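Isomerase/lactonizing enzyme (PDB 2NQL) belongs to the mandelate racemase/muconate lactonizing branch of the enolase superfamily and binds a sodium ion in its barrel domain. Local coordinates at residues A182-T187 and P236-A241; G193-I198 and I228-P233; P261-E266 and I283-P288. All blocks are in the same frame, centred on the assembly; numbering follows the deposited sequence.

All three contacts lie in the domain formed by the (beta/alpha)7beta barrel (a modified TIM barrel). From the N terminus, strand 182-186 and helix 194-205 come first, then strand 210-214, helix 221-231 and strand 239-240. Interaction 1 joins the first and last of these strands across the inner side of 210-214, closing a loop of 48 residues. Nested in that loop, interaction 2 packs the two helices against each other on the outside of the barrel. Interaction 3 follows in series: it pairs strand 262-264 with 285-286 across a single beta-alpha-beta unit. Strands 239-240 and 262-264 are neighbours, and Glu240 and Glu266 bring interactions 1 and 3 together on one sodium ion.

Interaction 1: A182-T187 and P236-A241; sequences AFKFAT and PWFAEA. With NA (sodium ion), chain G.
Lys184 reaches from strand 182-186 to Glu240, and its NZ makes a salt bridge of 2.7 Å to Glu240 OE1, which receives the N-H through the syn lone pair. The lysine runs out straight to CD and then bends at chi3 (80°), which sets its end crosswise to the glutamate. A long chain suits this place because the two strands are not neighbours: in this (beta/alpha)7beta barrel (a modified TIM barrel) strand 210-214 lies between them, so the strands meet mainly through side chains directed to the interior. Tyr156, on strand 152-158, gives NZ a second hydrogen-bonded partner through its OH. The carboxylate of Glu240 divides its work, since OE2 binds the sodium ion at 2.3 Å while OE1 holds the lysine, so that its rotation is fixed from both oxygens. Further back, Trp237 fills the span between the strands with its broad indole. Its CZ3 touches Ala182 CB at 3.7 Å, where a small methyl fits, and Phe183 O lies at the ring edge, 3.8 Å from CE3. Over the indole centre comes Phe238 CE2, 3.4 Å above the plane, while Phe238 CE1 meets Lys184 CD at 4.1 Å.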
ATOM      1  N   ALA A 182      28.119  13.967 -12.391  1.00 27.25           N
ATOM      2  CA  ALA A 182      27.122  12.932 -12.569  1.00 23.54           C
ATOM      3  C   ALA A 182      25.733  13.556 -12.744  1.00 23.40           C
ATOM      4  O   ALA A 182      25.404  14.565 -12.104  1.00 23.08           O
ATOM      5  CB  ALA A 182      27.182  11.935 -11.407  1.00 25.67           C
ATOM      6  N   PHE A 183      24.966  12.993 -13.681  1.00 21.62           N
ATOM      7  CA  PHE A 183      23.763  13.617 -14.241  1.00 21.41           C
ATOM      8  C   PHE A 183      22.741  12.537 -14.545  1.00 20.93           C
ATOM      9  O   PHE A 183      23.101  11.389 -14.853  1.00 23.39           O
ATOM     10  CB  PHE A 183      24.077  14.351 -15.567  1.00 24.62           C
ATOM     11  CG  PHE A 183      25.146  15.393 -15.438  1.00 23.79           C
ATOM     12  CD1 PHE A 183      24.811  16.714 -15.119  1.00 25.32           C
ATOM     13  CD2 PHE A 183      26.497  15.042 -15.582  1.00 23.77           C
ATOM     14  CE1 PHE A 183      25.807  17.691 -14.972  1.00 27.19           C
ATOM     15  CE2 PHE A 183      27.505  16.006 -15.415  1.00 26.35           C
ATOM     16  CZ  PHE A 183      27.164  17.324 -15.123  1.00 25.41           C
ATOM     17  N   LYS A 184      21.465  12.909 -14.488  1.00 20.83           N
ATOM     18  CA  LYS A 184      20.407  11.995 -14.907  1.00 21.36           C
ATOM     19  C   LYS A 184      19.368  12.773 -15.688  1.00 23.16           C
ATOM     20  O   LYS A 184      19.025  13.906 -15.315  1.00 27.14           O
ATOM     21  CB  LYS A 184      19.790  11.270 -13.685  1.00 21.27           C
ATOM     22  CG  LYS A 184      18.703  10.254 -14.050  1.00 24.69           C
ATOM     23  CD  LYS A 184      18.176   9.501 -12.815  1.00 22.62           C
ATOM     24  CE  LYS A 184      17.167  10.323 -12.032  1.00 26.23           C
ATOM     25  NZ  LYS A 184      16.821   9.602 -10.791  1.00 25.74           N
ATOM     26  N   PHE A 185      18.862  12.171 -16.765  1.00 22.30           N
ATOM     27  CA  PHE A 185      17.789  12.785 -17.539  1.00 23.44           C
ATOM     28  C   PHE A 185      16.559  11.888 -17.573  1.00 24.23           C
ATOM     29  O   PHE A 185      16.676  10.664 -17.423  1.00 25.50           O
ATOM     30  CB  PHE A 185      18.260  13.149 -18.959  1.00 23.98           C
ATOM     31  CG  PHE A 185      18.389  11.972 -19.878  1.00 22.31           C
ATOM     32  CD1 PHE A 185      17.327  11.593 -20.711  1.00 28.25           C
ATOM     33  CD2 PHE A 185      19.568  11.224 -19.911  1.00 25.89           C
ATOM     34  CE1 PHE A 185      17.446  10.483 -21.564  1.00 27.25           C
ATOM     35  CE2 PHE A 185      19.685  10.097 -20.756  1.00 28.95           C
ATOM     36  CZ  PHE A 185      18.623   9.739 -21.583  1.00 26.73           C
ATOM     37  N   ALA A 186      15.392  12.491 -17.792  1.00 25.05           N
ATOM     38  CA  ALA A 186      14.143  11.727 -17.828  1.00 26.60           C
ATOM     39  C   ALA A 186      13.708  11.549 -19.276  1.00 29.78           C
ATOM     40  O   ALA A 186      13.604  12.517 -20.034  1.00 36.62           O
ATOM     41  CB  ALA A 186      13.047  12.422 -17.003  1.00 34.81           C
ATOM     42  N   THR A 187      13.500  10.294 -19.663  1.00 33.12           N
ATOM     43  CA  THR A 187      13.218   9.937 -21.056  1.00 39.17           C
ATOM     44  C   THR A 187      11.950  10.535 -21.718  1.00 42.88           C
ATOM     45  O   THR A 187      11.988  10.811 -22.923  1.00 46.53           O
ATOM     46  CB  THR A 187      13.342   8.407 -21.316  1.00 37.78           C
ATOM     47  OG1 THR A 187      12.344   7.704 -20.558  1.00 39.30           O
ATOM     48  CG2 THR A 187      14.701   7.902 -20.882  1.00 33.74           C
ATOM     49  N   PRO A 236      25.544   4.723 -20.914  1.00 29.97           N
ATOM     50  CA  PRO A 236      24.706   5.069 -19.759  1.00 27.13           C
ATOM     51  C   PRO A 236      25.238   4.537 -18.434  1.00 29.63           C
ATOM     52  O   PRO A 236      25.651   3.370 -18.325  1.00 28.91           O
ATOM     53  CB  PRO A 236      23.342   4.447 -20.108  1.00 26.89           C
ATOM     54  CG  PRO A 236      23.652   3.335 -21.032  1.00 30.22           C
ATOM     55  CD  PRO A 236      24.847   3.801 -21.830  1.00 32.24           C
ATOM     56  N   TRP A 237      25.229   5.416 -17.435  1.00 29.22           N
ATOM     57  CA  TRP A 237      25.627   5.083 -16.074  1.00 24.54           C
ATOM     58  C   TRP A 237      24.710   4.008 -15.495  1.00 26.16           C
ATOM     59  O   TRP A 237      25.187   2.969 -15.030  1.00 25.83           O
ATOM     60  CB  TRP A 237      25.580   6.382 -15.252  1.00 27.04           C
ATOM     61  CG  TRP A 237      25.801   6.325 -13.774  1.00 24.51           C
ATOM     62  CD1 TRP A 237      26.413   5.349 -13.043  1.00 22.60           C
ATOM     63  CD2 TRP A 237      25.431   7.348 -12.856  1.00 22.22           C
ATOM     64  NE1 TRP A 237      26.429   5.697 -11.708  1.00 24.02           N
ATOM     65  CE2 TRP A 237      25.834   6.923 -11.569  1.00 25.35           C
ATOM     66  CE3 TRP A 237      24.778   8.589 -12.996  1.00 27.04           C
ATOM     67  CZ2 TRP A 237      25.591   7.680 -10.425  1.00 25.46           C
ATOM     68  CZ3 TRP A 237      24.547   9.357 -11.858  1.00 23.69           C
ATOM     69  CH2 TRP A 237      24.971   8.902 -10.587  1.00 23.48           C
ATOM     70  N   PHE A 238      23.406   4.267 -15.517  1.00 26.22           N
ATOM     71  CA  PHE A 238      22.410   3.247 -15.224  1.00 24.07           C
ATOM     72  C   PHE A 238      21.113   3.531 -15.973  1.00 23.40           C
ATOM     73  O   PHE A 238      20.883   4.666 -16.436  1.00 24.27           O
ATOM     74  CB  PHE A 238      22.193   3.071 -13.712  1.00 25.02           C
ATOM     75  CG  PHE A 238      21.760   4.334 -12.981  1.00 23.33           C
ATOM     76  CD1 PHE A 238      20.423   4.746 -12.988  1.00 24.58           C
ATOM     77  CD2 PHE A 238      22.680   5.081 -12.250  1.00 25.79           C
ATOM     78  CE1 PHE A 238      20.003   5.896 -12.286  1.00 23.95           C
ATOM     79  CE2 PHE A 238      22.282   6.234 -11.545  1.00 25.28           C
ATOM     80  CZ  PHE A 238      20.933   6.650 -11.578  1.00 20.87           C
ATOM     81  N   ALA A 239      20.274   2.502 -16.090  1.00 24.75           N
ATOM     82  CA  ALA A 239      18.917   2.645 -16.610  1.00 25.95           C
ATOM     83  C   ALA A 239      17.983   2.438 -15.427  1.00 24.36           C
ATOM     84  O   ALA A 239      17.997   1.387 -14.802  1.00 25.26           O
ATOM     85  CB  ALA A 239      18.642   1.611 -17.717  1.00 25.30           C
ATOM     86  N   GLU A 240      17.221   3.477 -15.100  1.00 26.05           N
ATOM     87  CA  GLU A 240      16.377   3.451 -13.904  1.00 22.18           C
ATOM     88  C   GLU A 240      14.925   3.159 -14.305  1.00 22.69           C
ATOM     89  O   GLU A 240      14.451   3.671 -15.323  1.00 23.30           O
ATOM     90  CB  GLU A 240      16.510   4.782 -13.154  1.00 24.72           C
ATOM     91  CG  GLU A 240      15.345   5.111 -12.239  1.00 18.61           C
ATOM     92  CD  GLU A 240      15.473   6.480 -11.603  1.00 31.31           C
ATOM     93  OE1 GLU A 240      16.578   7.048 -11.580  1.00 28.74           O
ATOM     94  OE2 GLU A 240      14.468   6.984 -11.046  1.00 35.07           O
ATOM     95  N   ALA A 241      14.235   2.340 -13.501  1.00 25.51           N
ATOM     96  CA  ALA A 241      12.777   2.097 -13.645  1.00 19.75           C
ATOM     97  C   ALA A 241      12.388   1.731 -15.093  1.00 23.44           C
ATOM     98  O   ALA A 241      11.613   2.454 -15.749  1.00 26.24           O
ATOM     99  CB  ALA A 241      11.962   3.317 -13.138  1.00 25.11           C
TER
HETATM  100 NA    NA G 401      14.465   7.212  -8.792  1.00 49.12          NA
HETATM  101  O   HOH W   1      13.955   4.356  -8.551  1.00 22.70           O
HETATM  102  O   HOH W   2      16.391   8.375  -8.039  1.00 32.84           O

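Interaction 2: G193-I198 and I228-P233; sequences GPAAEI and IAEMQP
Ala195, in the first turn of helix 194-205, and Met231 of helix 221-231 bring their backbones close, with 4.9 Å between the two CA atoms. These are consecutive helices of the outer layer of the modified TIM barrel, (beta/alpha)7beta, one following strand 182-186 and the other strand 210-214. The small alanine is consistent with so near an approach. Met231 is the main apolar piece of the contact and meets two residues one helical turn apart. Its CG, set anti to the carbonyl carbon (chi1 -70°), lies 3.9 Å from Ile198 CG2, and the two side chains cross at about a right angle. Its sulfur goes on to Pro194, with SD 3.7 Å from CB. A flexible, unbranched thioether can follow this uneven surface, and the bend at chi3 (-53°) turns CE back over its own helix, toward Ile228. Beneath the pair lies the barrel wall: Phe185 touches both Ile198 and Met231, and Ile211 and Ala213 of strand 210-214 add to the apolar floor. Proline suits the first turn of a helix, where its nitrogen has no hydrogen to give and none is needed; Gly193 just before it is the N-cap, with a positive phi that suits glycine. Toward solvent the contact becomes polar. Glu230 lays CB against Ala195 CB at 3.9 Å, and its carboxylate near the start of the other helix would probably be favoured by the helix dipole. A water joins the two: it accepts from Ala195 N at 3.1 Å and donates to Glu230 OE1 at 2.7 Å.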
ATOM      1  N   GLY A 193      13.655  11.403 -28.598  1.00 45.01           N
ATOM      2  CA  GLY A 193      13.845  10.134 -27.906  1.00 41.88           C
ATOM      3  C   GLY A 193      15.054  10.143 -26.983  1.00 41.27           C
ATOM      4  O   GLY A 193      15.903  11.048 -27.058  1.00 35.62           O
ATOM      5  N   PRO A 194      15.130   9.138 -26.091  1.00 42.58           N
ATOM      6  CA  PRO A 194      16.233   8.992 -25.130  1.00 36.67           C
ATOM      7  C   PRO A 194      17.615   8.814 -25.772  1.00 38.14           C
ATOM      8  O   PRO A 194      18.610   9.267 -25.197  1.00 34.64           O
ATOM      9  CB  PRO A 194      15.842   7.742 -24.333  1.00 37.99           C
ATOM     10  CG  PRO A 194      14.868   7.015 -25.189  1.00 33.58           C
ATOM     11  CD  PRO A 194      14.119   8.075 -25.929  1.00 36.15           C
ATOM     12  N   ALA A 195      17.671   8.181 -26.949  1.00 32.76           N
ATOM     13  CA  ALA A 195      18.923   8.040 -27.682  1.00 33.45           C
ATOM     14  C   ALA A 195      19.486   9.379 -28.136  1.00 30.40           C
ATOM     15  O   ALA A 195      20.674   9.638 -27.967  1.00 35.28           O
ATOM     16  CB  ALA A 195      18.784   7.066 -28.857  1.00 37.52           C
ATOM     17  N   ALA A 196      18.632  10.239 -28.683  1.00 31.15           N
ATOM     18  CA  ALA A 196      19.074  11.548 -29.122  1.00 33.00           C
ATOM     19  C   ALA A 196      19.470  12.429 -27.928  1.00 32.11           C
ATOM     20  O   ALA A 196      20.447  13.181 -28.016  1.00 32.99           O
ATOM     21  CB  ALA A 196      18.015  12.215 -29.958  1.00 37.30           C
ATOM     22  N   GLU A 197      18.742  12.290 -26.815  1.00 28.83           N
ATOM     23  CA  GLU A 197      19.055  13.013 -25.582  1.00 29.97           C
ATOM     24  C   GLU A 197      20.410  12.636 -24.986  1.00 28.44           C
ATOM     25  O   GLU A 197      21.221  13.532 -24.697  1.00 30.10           O
ATOM     26  CB  GLU A 197      17.944  12.880 -24.534  1.00 30.01           C
ATOM     27  CG  GLU A 197      18.037  13.912 -23.380  1.00 34.81           C
ATOM     28  CD  GLU A 197      17.440  15.297 -23.718  1.00 46.60           C
ATOM     29  OE1 GLU A 197      16.568  15.395 -24.610  1.00 41.21           O
ATOM     30  OE2 GLU A 197      17.846  16.303 -23.086  1.00 36.69           O
ATOM     31  N   ILE A 198      20.664  11.332 -24.829  1.00 27.07           N
ATOM     32  CA  ILE A 198      21.931  10.865 -24.264  1.00 27.13           C
ATOM     33  C   ILE A 198      23.116  11.159 -25.181  1.00 26.36           C
ATOM     34  O   ILE A 198      24.188  11.511 -24.696  1.00 29.57           O
ATOM     35  CB  ILE A 198      21.910   9.365 -23.798  1.00 28.07           C
ATOM     36  CG1 ILE A 198      23.084   9.065 -22.843  1.00 29.07           C
ATOM     37  CG2 ILE A 198      21.863   8.395 -24.994  1.00 28.00           C
ATOM     38  CD1 ILE A 198      22.988   7.741 -22.045  1.00 29.09           C
ATOM     39  N   ILE A 228      17.253   0.744 -24.204  1.00 30.31           N
ATOM     40  CA  ILE A 228      18.539   0.602 -23.514  1.00 31.77           C
ATOM     41  C   ILE A 228      19.657   0.298 -24.525  1.00 31.35           C
ATOM     42  O   ILE A 228      20.734   0.885 -24.450  1.00 36.26           O
ATOM     43  CB  ILE A 228      18.460  -0.445 -22.395  1.00 30.65           C
ATOM     44  CG1 ILE A 228      17.574   0.072 -21.249  1.00 31.52           C
ATOM     45  CG2 ILE A 228      19.835  -0.796 -21.848  1.00 31.71           C
ATOM     46  CD1 ILE A 228      17.227  -0.996 -20.208  1.00 30.53           C
ATOM     47  N   ALA A 229      19.375  -0.600 -25.470  1.00 35.42           N
ATOM     48  CA  ALA A 229      20.252  -0.847 -26.629  1.00 31.46           C
ATOM     49  C   ALA A 229      20.575   0.407 -27.462  1.00 32.47           C
ATOM     50  O   ALA A 229      21.731   0.592 -27.862  1.00 36.78           O
ATOM     51  CB  ALA A 229      19.672  -1.955 -27.515  1.00 37.98           C
ATOM     52  N   GLU A 230      19.573   1.262 -27.699  1.00 32.02           N
ATOM     53  CA  GLU A 230      19.748   2.535 -28.425  1.00 34.04           C
ATOM     54  C   GLU A 230      20.643   3.509 -27.665  1.00 35.94           C
ATOM     55  O   GLU A 230      21.394   4.299 -28.269  1.00 33.03           O
ATOM     56  CB  GLU A 230      18.394   3.204 -28.688  1.00 31.55           C
ATOM     57  CG  GLU A 230      17.684   2.754 -29.957  1.00 38.57           C
ATOM     58  CD  GLU A 230      16.313   3.400 -30.122  1.00 52.56           C
ATOM     59  OE1 GLU A 230      16.220   4.650 -30.070  1.00 47.20           O
ATOM     60  OE2 GLU A 230      15.325   2.652 -30.308  1.00 54.51           O
ATOM     61  N   MET A 231      20.551   3.465 -26.337  1.00 33.71           N
ATOM     62  CA  MET A 231      21.348   4.352 -25.490  1.00 32.42           C
ATOM     63  C   MET A 231      22.757   3.845 -25.209  1.00 29.04           C
ATOM     64  O   MET A 231      23.667   4.637 -24.925  1.00 33.60           O
ATOM     65  CB  MET A 231      20.616   4.620 -24.179  1.00 29.15           C
ATOM     66  CG  MET A 231      19.381   5.487 -24.388  1.00 29.19           C
ATOM     67  SD  MET A 231      18.642   5.908 -22.785  1.00 35.44           S
ATOM     68  CE  MET A 231      18.457   4.265 -22.059  1.00 32.66           C
ATOM     69  N   GLN A 232      22.940   2.531 -25.277  1.00 27.56           N
ATOM     70  CA  GLN A 232      24.192   1.946 -24.815  1.00 30.36           C
ATOM     71  C   GLN A 232      25.513   2.347 -25.519  1.00 26.51           C
ATOM     72  O   GLN A 232      26.545   2.394 -24.863  1.00 34.01           O
ATOM     73  CB  GLN A 232      24.058   0.466 -24.388  1.00 36.67           C
ATOM     74  CG  GLN A 232      24.569  -0.582 -25.337  1.00 45.60           C
ATOM     75  CD  GLN A 232      26.082  -0.764 -25.258  1.00 54.84           C
ATOM     76  OE1 GLN A 232      26.805  -0.380 -26.177  1.00 47.23           O
ATOM     77  NE2 GLN A 232      26.562  -1.336 -24.157  1.00 59.81           N
ATOM     78  N   PRO A 233      25.479   2.671 -26.839  1.00 36.39           N
ATOM     79  CA  PRO A 233      26.649   3.316 -27.468  1.00 37.49           C
ATOM     80  C   PRO A 233      27.148   4.616 -26.818  1.00 40.41           C
ATOM     81  O   PRO A 233      28.279   5.040 -27.079  1.00 34.44           O
ATOM     82  CB  PRO A 233      26.161   3.604 -28.895  1.00 41.59           C
ATOM     83  CG  PRO A 233      25.141   2.573 -29.153  1.00 41.54           C
ATOM     84  CD  PRO A 233      24.425   2.412 -27.841  1.00 34.01           C
TER
HETATM   85  O   HOH W   3      15.480   6.908 -28.732  1.00 41.03           O

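Interaction 3: P261-E266 and I283-P288; sequences PIAVGE and IAIVQP. With NA (sodium ion), chain G.
The flat amide of Gln287 is sandwiched between Ala263 CB, over one face at 3.5 Å from CD, and the sodium ion, on the opposite side of its plane. At its oxygen end a water donates to OE1 at 2.6 Å and also accepts from Glu266 N, while at the other end NE2 is hydrogen-bonded to Glu240 OE1. Glutamine suits the place because it offers both an acceptor and a donor. The same water is a distant ligand of the sodium, so Gln287 acts from the second shell; Glu266 OE1 binds the ion directly at 2.1 Å. Carboxylates at the C-terminal ends of successive barrel strands, as with Glu240 and Glu266, are characteristic of the metal site in the enolase superfamily. Behind the site the backbones pair in parallel. Ile262 O accepts from both Ala284 N, at 3.0 Å, and Ile285 N. Val264 N then gives to Ile285 O, and Val264 O receives Gln287 N at 2.9 Å. Gly265 turns the chain with a positive phi (130°), where a CB would collide with the carbonyl oxygen of Val264. Ala263 CB meets Ile285 CB at 3.8 Å on the inner face of the sheet; on the outer one Val264 CG2 rests on Ile283 CD1. Helix 271-278 connects the two strands as a beta-alpha-beta unit and touches Ile283 and Val286, Leu251 of helix 248-255 lies against Ile262, Val264 and Ile283, and strands 239-240 and 311-312 extend the sheet on either side.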
ATOM      1  N   PRO A 261      23.751  -1.285 -16.029  1.00 30.64           N
ATOM      2  CA  PRO A 261      23.267  -1.426 -14.650  1.00 27.64           C
ATOM      3  C   PRO A 261      21.806  -0.988 -14.502  1.00 24.04           C
ATOM      4  O   PRO A 261      21.398   0.038 -15.066  1.00 23.53           O
ATOM      5  CB  PRO A 261      24.189  -0.491 -13.864  1.00 28.66           C
ATOM      6  CG  PRO A 261      25.460  -0.485 -14.670  1.00 28.20           C
ATOM      7  CD  PRO A 261      24.990  -0.482 -16.088  1.00 27.84           C
ATOM      8  N   ILE A 262      21.022  -1.780 -13.777  1.00 29.35           N
ATOM      9  CA  ILE A 262      19.609  -1.448 -13.588  1.00 30.26           C
ATOM     10  C   ILE A 262      19.415  -0.868 -12.194  1.00 21.43           C
ATOM     11  O   ILE A 262      19.906  -1.419 -11.222  1.00 25.14           O
ATOM     12  CB  ILE A 262      18.664  -2.662 -13.836  1.00 28.71           C
ATOM     13  CG1 ILE A 262      18.844  -3.247 -15.256  1.00 26.83           C
ATOM     14  CG2 ILE A 262      17.194  -2.294 -13.562  1.00 30.95           C
ATOM     15  CD1 ILE A 262      18.693  -2.268 -16.380  1.00 25.06           C
ATOM     16  N   ALA A 263      18.709   0.259 -12.119  1.00 25.16           N
ATOM     17  CA  ALA A 263      18.466   0.919 -10.838  1.00 23.51           C
ATOM     18  C   ALA A 263      16.954   0.988 -10.577  1.00 18.41           C
ATOM     19  O   ALA A 263      16.196   1.343 -11.477  1.00 23.46           O
ATOM     20  CB  ALA A 263      19.058   2.334 -10.864  1.00 23.55           C
ATOM     21  N   VAL A 264      16.530   0.663  -9.352  1.00 22.48           N
ATOM     22  CA  VAL A 264      15.110   0.700  -8.994  1.00 18.32           C
ATOM     23  C   VAL A 264      14.988   1.039  -7.506  1.00 22.47           C
ATOM     24  O   VAL A 264      15.979   0.987  -6.775  1.00 21.62           O
ATOM     25  CB  VAL A 264      14.398  -0.690  -9.235  1.00 23.15           C
ATOM     26  CG1 VAL A 264      14.211  -0.977 -10.713  1.00 22.42           C
ATOM     27  CG2 VAL A 264      15.173  -1.823  -8.535  1.00 23.32           C
ATOM     28  N   GLY A 265      13.785   1.388  -7.058  1.00 21.32           N
ATOM     29  CA  GLY A 265      13.492   1.363  -5.621  1.00 21.50           C
ATOM     30  C   GLY A 265      12.856   2.594  -4.998  1.00 20.82           C
ATOM     31  O   GLY A 265      12.471   2.541  -3.834  1.00 20.87           O
ATOM     32  N   GLU A 266      12.727   3.692  -5.751  1.00 18.86           N
ATOM     33  CA  GLU A 266      12.201   4.941  -5.179  1.00 19.84           C
ATOM     34  C   GLU A 266      10.780   4.774  -4.647  1.00 18.41           C
ATOM     35  O   GLU A 266      10.401   5.412  -3.657  1.00 21.23           O
ATOM     36  CB  GLU A 266      12.264   6.086  -6.187  1.00 22.71           C
ATOM     37  CG  GLU A 266      11.209   6.000  -7.296  1.00 22.38           C
ATOM     38  CD  GLU A 266      11.257   7.173  -8.211  1.00 35.53           C
ATOM     39  OE1 GLU A 266      12.316   7.328  -8.849  1.00 35.00           O
ATOM     40  OE2 GLU A 266      10.277   7.944  -8.281  1.00 30.61           O
ATOM     41  N   ILE A 283      19.836  -6.511  -9.877  1.00 29.00           N
ATOM     42  CA  ILE A 283      19.667  -5.104  -9.517  1.00 28.79           C
ATOM     43  C   ILE A 283      21.053  -4.577  -9.156  1.00 23.11           C
ATOM     44  O   ILE A 283      21.696  -5.057  -8.217  1.00 26.51           O
ATOM     45  CB  ILE A 283      18.651  -4.928  -8.322  1.00 28.82           C
ATOM     46  CG1 ILE A 283      17.243  -5.482  -8.661  1.00 28.91           C
ATOM     47  CG2 ILE A 283      18.584  -3.464  -7.854  1.00 22.89           C
ATOM     48  CD1 ILE A 283      16.646  -5.032 -10.009  1.00 29.55           C
ATOM     49  N   ALA A 284      21.493  -3.575  -9.898  1.00 25.37           N
ATOM     50  CA  ALA A 284      22.810  -3.000  -9.679  1.00 26.38           C
ATOM     51  C   ALA A 284      22.763  -1.935  -8.589  1.00 27.17           C
ATOM     52  O   ALA A 284      23.704  -1.804  -7.803  1.00 26.68           O
ATOM     53  CB  ALA A 284      23.323  -2.419 -10.947  1.00 25.55           C
ATOM     54  N   ILE A 285      21.663  -1.177  -8.547  1.00 23.19           N
ATOM     55  CA  ILE A 285      21.554  -0.002  -7.681  1.00 24.83           C
ATOM     56  C   ILE A 285      20.148   0.017  -7.084  1.00 22.66           C
ATOM     57  O   ILE A 285      19.171  -0.172  -7.803  1.00 23.30           O
ATOM     58  CB  ILE A 285      21.771   1.307  -8.484  1.00 24.92           C
ATOM     59  CG1 ILE A 285      23.215   1.400  -9.005  1.00 24.93           C
ATOM     60  CG2 ILE A 285      21.456   2.569  -7.640  1.00 19.79           C
ATOM     61  CD1 ILE A 285      23.310   2.133 -10.314  1.00 25.73           C
ATOM     62  N   VAL A 286      20.066   0.249  -5.780  1.00 23.76           N
ATOM     63  CA  VAL A 286      18.803   0.663  -5.168  1.00 19.50           C
ATOM     64  C   VAL A 286      18.728   2.138  -4.818  1.00 20.27           C
ATOM     65  O   VAL A 286      19.723   2.765  -4.423  1.00 22.83           O
ATOM     66  CB  VAL A 286      18.356  -0.229  -3.994  1.00 19.20           C
ATOM     67  CG1 VAL A 286      18.119  -1.666  -4.481  1.00 23.35           C
ATOM     68  CG2 VAL A 286      19.351  -0.196  -2.840  1.00 21.40           C
ATOM     69  N   GLN A 287      17.524   2.677  -4.960  1.00 20.21           N
ATOM     70  CA  GLN A 287      17.295   4.129  -4.944  1.00 19.29           C
ATOM     71  C   GLN A 287      16.216   4.521  -3.945  1.00 18.81           C
ATOM     72  O   GLN A 287      15.194   5.100  -4.365  1.00 20.94           O
ATOM     73  CB  GLN A 287      16.895   4.628  -6.344  1.00 21.10           C
ATOM     74  CG  GLN A 287      17.934   4.325  -7.436  1.00 23.36           C
ATOM     75  CD  GLN A 287      17.416   4.636  -8.808  1.00 26.09           C
ATOM     76  OE1 GLN A 287      16.425   4.066  -9.247  1.00 26.22           O
ATOM     77  NE2 GLN A 287      18.059   5.585  -9.487  1.00 23.66           N
ATOM     78  N   PRO A 288      16.439   4.231  -2.641  1.00 20.28           N
ATOM     79  CA  PRO A 288      15.374   4.476  -1.681  1.00 22.24           C
ATOM     80  C   PRO A 288      15.007   5.963  -1.584  1.00 19.74           C
ATOM     81  O   PRO A 288      15.863   6.838  -1.733  1.00 18.27           O
ATOM     82  CB  PRO A 288      15.974   3.987  -0.354  1.00 19.08           C
ATOM     83  CG  PRO A 288      17.463   4.040  -0.543  1.00 21.12           C
ATOM     84  CD  PRO A 288      17.641   3.675  -1.980  1.00 16.18           C
TER
HETATM   85 NA    NA G 401      14.465   7.212  -8.792  1.00 49.12          NA
HETATM   86  O   HOH W   1      13.955   4.356  -8.551  1.00 22.70           O
HETATM   87  O   HOH W   2      16.391   8.375  -8.039  1.00 32.84           O